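Local coordinates for protein tumour necrosis factor receptor (Ectromelia virus, PDB 3ON9) that probably binds host tumour necrosis factor and, through the SECRET domain that makes up this chain, sequesters chemokines, thereby dampening the host immune response, at residues Thr21-Ser26 with Asn158-Asp163; Ser121-Tyr126 with Tyr144-Ile149; Asn7-Glu12 with Cys47-Ile52; Val104-His109 with Asp138-Ala143. All blocks are in the same frame, centred on the assembly; numbering follows the deposited sequence.

The four contacts lie on the beta-sandwich of the SECRET domain. Contacts 2, 3 and 4 reach one five-stranded antiparallel sheet. Contacts 2 and 4 share strand 140-145 and touch where Y126 packs on A143, their centres about 19 Å apart; contact 3, centred about 14 Å from contact 4 and 21 Å from contact 2, meets the latter through strands 8-16 and 122-130. Contact 3 closes before contacts 2 and 4 open, whose segments alternate. Contact 1, about 30 Å from contact 4 between centres and on the opposite side of the chain's centre, encloses contacts 2 and 4 in its loop and alternates with contact 3: it ties the C-terminal end to the second sheet, near strand 24-26.

Contact 1 (Thr21-Ser26 with Asn158-Asp163); sequences TSCNSS and NDCERD
The covalent tie between C23 and C160 dominates this contact: SG to SG is 2.1 Å, and the two CA atoms lie 5.2 Å apart. The bridge turns in the left-handed sense, chi3 -107°. Its halves leave the backbone differently. C23 places SG between its own backbone N and carbonyl carbon (chi1 57°), whereas on C160 the sulfur lies beside the backbone N, anti to the carbonyl carbon. The CB atoms of S25 and C160 approach to 4.2 Å, so the next inward-pointing residue of the strand lies against the bridge, while the S25 hydroxyl is hydrogen-bonded to D54.

R162 adds a polar arm. Its chain, bent at chi3 (-66°), brings NH1 back over C23, where it gives a weak hydrogen bond to C23 O at 3.1 Å; the acceptor lies near the guanidinium plane, at its edge. The CB of S22 comes obliquely to the same NH1. A water, also in that plane, accepts from R162 NH1 at 2.8 Å and from C23 N at 2.9 Å and donates to C160 O at 2.8 Å, so one molecule joins the backbones on both sides of the disulfide.

Within the tail, D159 OD1 accepts from E161 N, an Asx turn that bends the chain around C160. Outside the pair, the backbones of N158 and Y56 are hydrogen-bonded and C23 packs on Y56, both toward strand 51-59. The arrangement is that of a disulfide-stapled C-terminal tail, here fastened beside strand 24-26, an outermost strand of the second sheet of the SECRET-domain beta-sandwich.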
# COMPACT_ATOMS: atom_id res chain seq x y z
N THR A 21 -4.79 11.20 -13.77
CA THR A 21 -5.89 10.59 -13.04
C THR A 21 -6.23 9.21 -13.58
O THR A 21 -6.76 8.37 -12.85
CB THR A 21 -7.15 11.49 -13.05
OG1 THR A 21 -7.59 11.72 -14.40
CG2 THR A 21 -6.83 12.84 -12.40
N SER A 22 -5.91 8.96 -14.85
CA SER A 22 -6.21 7.67 -15.44
C SER A 22 -5.18 6.63 -15.07
O SER A 22 -3.98 6.87 -15.15
CB SER A 22 -6.30 7.78 -16.96
OG SER A 22 -7.45 8.53 -17.33
N CYS A 23 -5.65 5.46 -14.65
CA CYS A 23 -4.74 4.39 -14.24
C CYS A 23 -5.15 3.03 -14.79
O CYS A 23 -6.29 2.84 -15.25
CB CYS A 23 -4.60 4.33 -12.71
SG CYS A 23 -6.16 4.11 -11.79
N ASN A 24 -4.23 2.08 -14.70
CA ASN A 24 -4.49 0.69 -15.08
C ASN A 24 -4.07 -0.22 -13.94
O ASN A 24 -3.01 -0.01 -13.31
CB ASN A 24 -3.70 0.33 -16.35
CG ASN A 24 -4.48 -0.60 -17.24
OD1 ASN A 24 -5.60 -0.30 -17.62
ND2 ASN A 24 -3.89 -1.75 -17.58
N SER A 25 -4.88 -1.23 -13.68
CA SER A 25 -4.61 -2.16 -12.59
C SER A 25 -4.42 -3.59 -13.06
O SER A 25 -5.17 -4.08 -13.93
CB SER A 25 -5.76 -2.14 -11.58
OG SER A 25 -5.66 -3.25 -10.68
N SER A 26 -3.46 -4.27 -12.46
CA SER A 26 -3.33 -5.71 -12.67
C SER A 26 -2.97 -6.44 -11.38
O SER A 26 -1.83 -6.38 -10.92
CB SER A 26 -2.29 -6.03 -13.74
OG SER A 26 -2.10 -7.44 -13.80
N ASN A 158 -12.14 4.96 -5.59
CA ASN A 158 -12.46 4.66 -6.99
C ASN A 158 -11.41 3.75 -7.59
O ASN A 158 -10.22 3.99 -7.42
CB ASN A 158 -12.48 5.94 -7.81
CG ASN A 158 -13.56 6.88 -7.37
OD1 ASN A 158 -14.72 6.76 -7.79
ND2 ASN A 158 -13.20 7.82 -6.52
N ASP A 159 -11.85 2.71 -8.31
CA ASP A 159 -10.88 1.83 -8.96
C ASP A 159 -10.45 2.37 -10.33
O ASP A 159 -10.87 3.46 -10.73
CB ASP A 159 -11.37 0.37 -9.01
CG ASP A 159 -12.54 0.16 -9.95
OD1 ASP A 159 -12.66 0.91 -10.95
OD2 ASP A 159 -13.33 -0.78 -9.71
N CYS A 160 -9.60 1.63 -11.01
CA CYS A 160 -9.00 2.12 -12.25
C CYS A 160 -9.85 1.91 -13.49
O CYS A 160 -9.55 2.48 -14.54
CB CYS A 160 -7.64 1.46 -12.49
SG CYS A 160 -6.32 2.10 -11.41
N GLU A 161 -10.89 1.09 -13.37
CA GLU A 161 -11.64 0.68 -14.56
C GLU A 161 -12.56 1.79 -15.06
O GLU A 161 -13.44 2.25 -14.33
CB GLU A 161 -12.42 -0.59 -14.25
CG GLU A 161 -11.51 -1.73 -13.85
CD GLU A 161 -12.28 -2.99 -13.53
OE1 GLU A 161 -13.50 -3.03 -13.81
OE2 GLU A 161 -11.66 -3.94 -13.01
N ARG A 162 -12.36 2.21 -16.30
CA ARG A 162 -13.13 3.33 -16.85
C ARG A 162 -14.35 2.89 -17.65
O ARG A 162 -15.15 3.71 -18.07
CB ARG A 162 -12.24 4.26 -17.68
CG ARG A 162 -11.13 4.92 -16.89
CD ARG A 162 -10.30 5.88 -17.72
NE ARG A 162 -9.55 5.18 -18.77
CZ ARG A 162 -8.41 4.52 -18.56
NH1 ARG A 162 -7.87 4.47 -17.35
NH2 ARG A 162 -7.81 3.90 -19.58
N ASP A 163 -14.48 1.58 -17.85
CA ASP A 163 -15.62 1.00 -18.55
C ASP A 163 -16.93 1.69 -18.17
O ASP A 163 -17.24 1.83 -16.98
CB ASP A 163 -15.73 -0.50 -18.28
CG ASP A 163 -15.67 -0.84 -16.79
OD1 ASP A 163 -15.43 0.07 -15.97
OD2 ASP A 163 -15.88 -2.02 -16.44
O HOH W 1 -8.56 5.10 -14.70

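Contact 2 (Ser121-Tyr126 with Tyr144-Ile149); sequences SNLDVY and YHTSYI
V125 and Y144 form an antiparallel hydrogen-bonded pair, with V125 N to Y144 O at 2.9 Å and Y144 N to V125 O at 2.8 Å, and D124 with H145 is the adjoining non-hydrogen-bonded pair. On the D124 side, H145 ND1 donates to D124 OD1 at 2.7 Å; the acceptor lies near the imidazole plane, but the ring meets the carboxylate from above, 53° out of its plane. I149 CG1 covers one face of that imidazole, and Y126 OH stands 3.3 Å from H145 CE1 at its edge. V125 CB packs against Y144 CD2 at 3.9 Å on the other side of the sheet.

Beyond the regular pairing, T146 takes over. With chi1 at 64° its OG1 sits between the backbone N and the carbonyl carbon and accepts from L123 N at 3.0 Å, while T146 N donates to L123 O. N122 ND2 reaches Y148 O at 2.9 Å in a nearly straight bond (168°), with that oxygen in the amide plane.

The pair is the hairpin of strands 122-130 and 140-145. Strand 8-16 flanks 122-130 on its far side, with S121 and N122 facing Y16 in a classic bulge, and L123, V125 and Y144 pack onto strand 110-116 of the second sheet.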
# COMPACT_ATOMS: atom_id res chain seq x y z
N SER A 121 6.74 15.05 -3.81
CA SER A 121 7.08 15.91 -2.68
C SER A 121 6.57 15.30 -1.37
O SER A 121 7.15 15.54 -0.31
CB SER A 121 6.52 17.32 -2.88
OG SER A 121 5.11 17.33 -2.82
N ASN A 122 5.51 14.51 -1.44
CA ASN A 122 5.00 13.80 -0.26
C ASN A 122 4.60 12.39 -0.65
O ASN A 122 3.89 12.21 -1.63
CB ASN A 122 3.75 14.48 0.34
CG ASN A 122 3.93 15.96 0.59
OD1 ASN A 122 4.05 16.76 -0.35
ND2 ASN A 122 3.90 16.36 1.86
N LEU A 123 5.06 11.41 0.12
CA LEU A 123 4.69 10.02 -0.10
C LEU A 123 4.45 9.40 1.26
O LEU A 123 5.34 9.39 2.11
CB LEU A 123 5.83 9.28 -0.81
CG LEU A 123 5.73 7.75 -0.91
CD1 LEU A 123 4.41 7.32 -1.59
CD2 LEU A 123 6.93 7.17 -1.65
N ASP A 124 3.24 8.89 1.47
CA ASP A 124 2.89 8.20 2.71
C ASP A 124 2.49 6.78 2.35
O ASP A 124 1.74 6.57 1.39
CB ASP A 124 1.69 8.87 3.39
CG ASP A 124 1.92 10.34 3.71
OD1 ASP A 124 2.99 10.68 4.23
OD2 ASP A 124 1.00 11.13 3.44
N VAL A 125 2.96 5.82 3.13
CA VAL A 125 2.56 4.43 2.96
C VAL A 125 2.10 3.88 4.31
O VAL A 125 2.73 4.11 5.34
CB VAL A 125 3.72 3.59 2.43
CG1 VAL A 125 3.35 2.11 2.41
CG2 VAL A 125 4.08 4.07 1.04
N TYR A 126 0.98 3.17 4.30
CA TYR A 126 0.54 2.41 5.46
C TYR A 126 0.31 0.97 5.07
O TYR A 126 -0.41 0.68 4.11
CB TYR A 126 -0.75 2.99 6.05
CG TYR A 126 -0.71 4.48 6.29
CD1 TYR A 126 -0.25 5.01 7.49
CD2 TYR A 126 -1.15 5.36 5.31
CE1 TYR A 126 -0.22 6.40 7.69
CE2 TYR A 126 -1.12 6.73 5.50
CZ TYR A 126 -0.67 7.24 6.68
OH TYR A 126 -0.66 8.61 6.84
N TYR A 144 4.94 4.92 6.89
CA TYR A 144 6.11 5.53 6.29
C TYR A 144 5.73 6.91 5.75
O TYR A 144 4.64 7.08 5.19
CB TYR A 144 6.62 4.71 5.10
CG TYR A 144 6.87 3.24 5.36
CD1 TYR A 144 8.16 2.75 5.45
CD2 TYR A 144 5.81 2.34 5.47
CE1 TYR A 144 8.39 1.40 5.67
CE2 TYR A 144 6.03 0.99 5.69
CZ TYR A 144 7.33 0.53 5.78
OH TYR A 144 7.58 -0.81 5.99
N HIS A 145 6.62 7.88 5.91
CA HIS A 145 6.38 9.23 5.39
C HIS A 145 7.68 9.86 4.89
O HIS A 145 8.66 9.90 5.63
CB HIS A 145 5.81 10.13 6.50
CG HIS A 145 4.63 9.56 7.21
ND1 HIS A 145 3.40 9.41 6.61
CD2 HIS A 145 4.49 9.10 8.48
CE1 HIS A 145 2.55 8.88 7.47
NE2 HIS A 145 3.19 8.68 8.61
N THR A 146 7.69 10.36 3.66
CA THR A 146 8.87 11.07 3.15
C THR A 146 8.91 12.54 3.55
O THR A 146 9.98 13.15 3.56
CB THR A 146 8.99 10.98 1.62
OG1 THR A 146 7.88 11.66 1.00
CG2 THR A 146 9.02 9.53 1.17
N SER A 147 7.75 13.10 3.86
CA SER A 147 7.64 14.51 4.20
C SER A 147 6.43 14.71 5.09
O SER A 147 6.08 13.82 5.87
CB SER A 147 7.54 15.34 2.92
OG SER A 147 7.64 16.74 3.19
N TYR A 148 5.79 15.87 4.97
CA TYR A 148 4.57 16.13 5.73
C TYR A 148 3.52 15.10 5.38
O TYR A 148 3.42 14.68 4.21
CB TYR A 148 4.05 17.55 5.48
CG TYR A 148 5.03 18.62 5.87
CD1 TYR A 148 5.29 18.89 7.21
CD2 TYR A 148 5.70 19.36 4.91
CE1 TYR A 148 6.20 19.87 7.58
CE2 TYR A 148 6.60 20.35 5.26
CZ TYR A 148 6.84 20.60 6.60
OH TYR A 148 7.74 21.59 6.95
N ILE A 149 2.75 14.70 6.38
CA ILE A 149 1.73 13.67 6.21
C ILE A 149 0.48 14.22 5.53
O ILE A 149 -0.12 15.19 6.01
CB ILE A 149 1.35 13.06 7.57
CG1 ILE A 149 2.60 12.51 8.26
CG2 ILE A 149 0.29 11.98 7.39
CD1 ILE A 149 2.35 12.00 9.65
O HOH W 2 6.93 18.45 1.11
O HOH W 3 4.84 12.49 3.18

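Contact 3 (Asn7-Glu12 with Cys47-Ile52); sequences NSIDVE and CTPVFI
N7 opens the contact by its backbone: the carbonyl carbon of N7 lies 4.0 Å from P49 CG, so the edge of the proline ring rests on the main chain. The CB of N7 points away from the 47-52 segment; further out, OD1 is hydrogen-bonded to T132 N. N7 and S8 both face A130 in a classic beta bulge, after which the strand runs regularly and every second side chain turns to the 47-52 segment.

I9 carries most of the contact: the CG1-CD1 branch meets C47 and P49, while the other branch, CG2, meets F51. Its CD1 extends along a straight chain (chi2 177°) to C47 CB at 4.0 Å, its CG1 lies more loosely, 4.4 Å from P49 CB, and its CG2 touches F51 CZ at 3.8 Å. F51 CZ thus comes up against the CB/CG2 flank of I9. The two side chains cross at about a right angle, and the methyl meets the ring obliquely.

Two residues on, V11 repeats the pattern more lightly: its CG2 lies 4.1 Å from F51 CE1, again crossing at about a right angle. The F51 ring thus spans the two inward residues, touching I9 with CZ and V11 with CE1.

The side-chain contacts are all apolar. The strand 8-16 holding I9 and V11 is hydrogen-bonded to strand 62-69 on one side, at T69 and F67, and to strand 122-130 on the other. Across the sandwich, V11 packs on L85 and F51 on I83 of strand 82-89, and C47 is disulfide-bonded to C81 just before that strand.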
# COMPACT_ATOMS: atom_id res chain seq x y z
N ASN A 7 -6.35 -11.53 9.55
CA ASN A 7 -7.05 -12.05 8.38
C ASN A 7 -7.29 -10.96 7.34
O ASN A 7 -8.00 -11.17 6.37
CB ASN A 7 -8.39 -12.72 8.76
CG ASN A 7 -9.29 -11.83 9.59
OD1 ASN A 7 -8.94 -10.70 9.90
ND2 ASN A 7 -10.46 -12.33 9.94
N SER A 8 -6.69 -9.79 7.57
CA SER A 8 -6.92 -8.64 6.70
C SER A 8 -5.62 -7.87 6.51
O SER A 8 -4.92 -7.60 7.48
CB SER A 8 -7.94 -7.71 7.36
OG SER A 8 -8.08 -6.50 6.63
N ILE A 9 -5.30 -7.52 5.26
CA ILE A 9 -4.17 -6.64 4.98
C ILE A 9 -4.67 -5.48 4.13
O ILE A 9 -5.37 -5.68 3.14
CB ILE A 9 -3.01 -7.33 4.22
CG1 ILE A 9 -2.65 -8.68 4.85
CG2 ILE A 9 -1.76 -6.44 4.24
CD1 ILE A 9 -1.55 -9.43 4.09
N ASP A 10 -4.29 -4.28 4.55
CA ASP A 10 -4.66 -3.03 3.90
C ASP A 10 -3.35 -2.33 3.58
O ASP A 10 -2.48 -2.21 4.43
CB ASP A 10 -5.52 -2.21 4.88
CG ASP A 10 -5.53 -0.72 4.56
OD1 ASP A 10 -6.37 -0.31 3.73
OD2 ASP A 10 -4.71 0.01 5.15
N VAL A 11 -3.19 -1.94 2.32
CA VAL A 11 -2.02 -1.17 1.91
C VAL A 11 -2.53 0.13 1.31
O VAL A 11 -3.37 0.12 0.42
CB VAL A 11 -1.18 -1.95 0.87
CG1 VAL A 11 -0.00 -1.10 0.40
CG2 VAL A 11 -0.69 -3.27 1.46
N GLU A 12 -2.04 1.26 1.84
CA GLU A 12 -2.44 2.58 1.36
C GLU A 12 -1.21 3.34 0.93
O GLU A 12 -0.20 3.33 1.62
CB GLU A 12 -3.12 3.38 2.46
CG GLU A 12 -4.36 2.74 3.03
CD GLU A 12 -4.71 3.31 4.40
OE1 GLU A 12 -4.97 4.53 4.50
OE2 GLU A 12 -4.71 2.53 5.38
N CYS A 47 1.89 -14.58 2.34
CA CYS A 47 0.76 -13.95 3.02
C CYS A 47 -0.49 -14.70 2.59
O CYS A 47 -0.75 -14.83 1.41
CB CYS A 47 0.61 -12.48 2.61
SG CYS A 47 2.10 -11.51 2.86
N THR A 48 -1.26 -15.20 3.55
CA THR A 48 -2.41 -16.04 3.22
C THR A 48 -3.59 -15.22 2.67
O THR A 48 -4.17 -15.58 1.66
CB THR A 48 -2.87 -16.91 4.42
OG1 THR A 48 -1.73 -17.42 5.12
CG2 THR A 48 -3.71 -18.10 3.91
N PRO A 49 -3.95 -14.11 3.33
CA PRO A 49 -5.10 -13.34 2.83
C PRO A 49 -4.84 -12.86 1.41
O PRO A 49 -3.77 -12.30 1.16
CB PRO A 49 -5.16 -12.14 3.78
CG PRO A 49 -4.54 -12.68 5.07
CD PRO A 49 -3.42 -13.54 4.59
N VAL A 50 -5.80 -13.07 0.51
CA VAL A 50 -5.58 -12.75 -0.91
C VAL A 50 -6.01 -11.33 -1.26
O VAL A 50 -7.06 -10.84 -0.83
CB VAL A 50 -6.23 -13.80 -1.86
CG1 VAL A 50 -5.68 -15.19 -1.56
CG2 VAL A 50 -7.73 -13.79 -1.75
N PHE A 51 -5.16 -10.64 -2.02
CA PHE A 51 -5.50 -9.29 -2.43
C PHE A 51 -6.55 -9.34 -3.53
O PHE A 51 -6.39 -10.05 -4.53
CB PHE A 51 -4.25 -8.54 -2.87
CG PHE A 51 -3.42 -8.06 -1.71
CD1 PHE A 51 -3.67 -6.81 -1.15
CD2 PHE A 51 -2.44 -8.86 -1.16
CE1 PHE A 51 -2.93 -6.36 -0.06
CE2 PHE A 51 -1.69 -8.43 -0.07
CZ PHE A 51 -1.94 -7.18 0.49
N ILE A 52 -7.64 -8.59 -3.33
CA ILE A 52 -8.80 -8.66 -4.21
C ILE A 52 -9.20 -7.34 -4.85
O ILE A 52 -9.98 -7.33 -5.81
CB ILE A 52 -10.06 -9.19 -3.47
CG1 ILE A 52 -10.41 -8.29 -2.29
CG2 ILE A 52 -9.86 -10.65 -3.04
CD1 ILE A 52 -11.67 -8.71 -1.57

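Contact 4 (Val104-His109 with Asp138-Ala143); sequences VYLMPH and DMDVVA
D140 OD2 is gripped by two donors, M107 N at 2.9 Å and H109 NE2 at 2.7 Å, and its partner oxygen OD1 accepts from L106 N at 2.8 Å. A His-carboxylate hydrogen bond and two backbone N-H groups thus hold the loop before strand 110-116 against the start of strand 140-145, the edge strand of one sheet of the SECRET beta-sandwich. The consecutive N-H groups of L106 and M107 take the two oxygens of one carboxylate: M107 N uses the syn lone pair of OD2, and L106 N comes to OD1 on the syn side at 175°, almost straight.

H109 approaches OD2 from the anti side, somewhat out of the carboxylate plane, so the two donors of OD2 do not compete for one position. The acceptor lies near the imidazole plane. H109 reaches it because chi1 of 43° lays CG between the backbone N and the carbonyl carbon. Its other nitrogen, ND1, is hydrogen-bonded to E111, and Y129 stacks on the ring. With a carboxylate at each nitrogen, the imidazole would probably lean toward the protonated state, while the three donors should keep the buried D140 ionised.

Y105 closes one side of the carboxylate. Its CB comes to 3.4 Å from D140 OD2, and its ring, turned 67° from the carboxylate, presents an edge to D140 OD1 and V141 O. On the other side M107 CE bends back over D140, lying 3.6 Å from OD2. At the far end of the Y105 ring, the hydroxyl, hydrogen-bonded to T102, touches V142, with OH 3.4 Å from CG1.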
# COMPACT_ATOMS: atom_id res chain seq x y z
N VAL A 104 7.88 -2.04 16.61
CA VAL A 104 7.33 -3.00 17.56
C VAL A 104 5.88 -3.35 17.20
O VAL A 104 5.01 -2.48 17.20
CB VAL A 104 7.37 -2.44 19.00
CG1 VAL A 104 6.73 -3.43 19.97
CG2 VAL A 104 8.80 -2.13 19.40
N TYR A 105 5.65 -4.62 16.88
CA TYR A 105 4.34 -5.06 16.38
C TYR A 105 3.80 -6.24 17.17
O TYR A 105 4.55 -6.92 17.88
CB TYR A 105 4.43 -5.38 14.87
CG TYR A 105 4.79 -4.14 14.10
CD1 TYR A 105 3.89 -3.10 13.98
CD2 TYR A 105 6.06 -3.97 13.54
CE1 TYR A 105 4.22 -1.93 13.32
CE2 TYR A 105 6.40 -2.81 12.87
CZ TYR A 105 5.47 -1.79 12.77
OH TYR A 105 5.77 -0.62 12.10
N LEU A 106 2.50 -6.47 17.07
CA LEU A 106 1.86 -7.52 17.83
C LEU A 106 1.81 -8.84 17.06
O LEU A 106 1.75 -9.91 17.67
CB LEU A 106 0.44 -7.11 18.22
CG LEU A 106 0.36 -5.85 19.09
CD1 LEU A 106 -1.08 -5.38 19.25
CD2 LEU A 106 1.00 -6.11 20.44
N MET A 107 1.86 -8.76 15.73
CA MET A 107 1.70 -9.95 14.89
C MET A 107 2.91 -10.10 13.97
O MET A 107 3.56 -9.11 13.65
CB MET A 107 0.42 -9.85 14.07
CG MET A 107 -0.84 -9.99 14.90
SD MET A 107 -2.32 -9.40 14.05
CE MET A 107 -2.05 -7.63 14.02
N PRO A 108 3.22 -11.34 13.58
CA PRO A 108 4.34 -11.63 12.68
C PRO A 108 4.07 -11.20 11.24
O PRO A 108 3.06 -11.57 10.66
CB PRO A 108 4.45 -13.17 12.73
CG PRO A 108 3.69 -13.57 13.94
CD PRO A 108 2.60 -12.57 14.09
N HIS A 109 4.99 -10.41 10.69
CA HIS A 109 4.99 -10.03 9.28
C HIS A 109 6.25 -9.21 9.03
O HIS A 109 6.84 -8.67 9.96
CB HIS A 109 3.73 -9.22 8.94
CG HIS A 109 3.40 -8.20 9.98
ND1 HIS A 109 4.07 -7.00 10.08
CD2 HIS A 109 2.49 -8.21 10.98
CE1 HIS A 109 3.59 -6.31 11.10
NE2 HIS A 109 2.63 -7.03 11.67
N ASP A 138 -5.80 -3.17 18.33
CA ASP A 138 -4.83 -4.26 18.25
C ASP A 138 -4.26 -4.49 16.84
O ASP A 138 -3.46 -5.40 16.64
CB ASP A 138 -5.43 -5.57 18.77
CG ASP A 138 -5.46 -5.64 20.28
OD1 ASP A 138 -4.86 -4.76 20.92
OD2 ASP A 138 -6.07 -6.59 20.82
N MET A 139 -4.68 -3.68 15.87
CA MET A 139 -4.12 -3.78 14.52
C MET A 139 -2.64 -3.37 14.55
O MET A 139 -2.23 -2.57 15.39
CB MET A 139 -4.87 -2.86 13.55
CG MET A 139 -6.36 -3.12 13.42
SD MET A 139 -7.09 -2.24 12.03
CE MET A 139 -6.35 -0.62 12.22
N ASP A 140 -1.84 -3.91 13.62
CA ASP A 140 -0.47 -3.43 13.42
C ASP A 140 -0.51 -2.43 12.26
O ASP A 140 -0.97 -2.76 11.17
CB ASP A 140 0.48 -4.58 13.04
CG ASP A 140 0.91 -5.40 14.23
OD1 ASP A 140 0.82 -4.92 15.38
OD2 ASP A 140 1.35 -6.55 14.00
N VAL A 141 -0.04 -1.22 12.52
CA VAL A 141 0.01 -0.17 11.51
C VAL A 141 1.46 0.18 11.23
O VAL A 141 2.14 0.78 12.08
CB VAL A 141 -0.74 1.10 11.97
CG1 VAL A 141 -0.58 2.21 10.93
CG2 VAL A 141 -2.20 0.80 12.22
N VAL A 142 1.94 -0.19 10.05
CA VAL A 142 3.31 0.14 9.66
C VAL A 142 3.27 1.39 8.78
O VAL A 142 2.73 1.35 7.67
CB VAL A 142 3.99 -1.02 8.89
CG1 VAL A 142 5.47 -0.74 8.74
CG2 VAL A 142 3.77 -2.35 9.61
N ALA A 143 3.80 2.50 9.29
CA ALA A 143 3.65 3.79 8.61
C ALA A 143 4.97 4.35 8.10
O ALA A 143 6.00 4.25 8.77
CB ALA A 143 2.95 4.81 9.52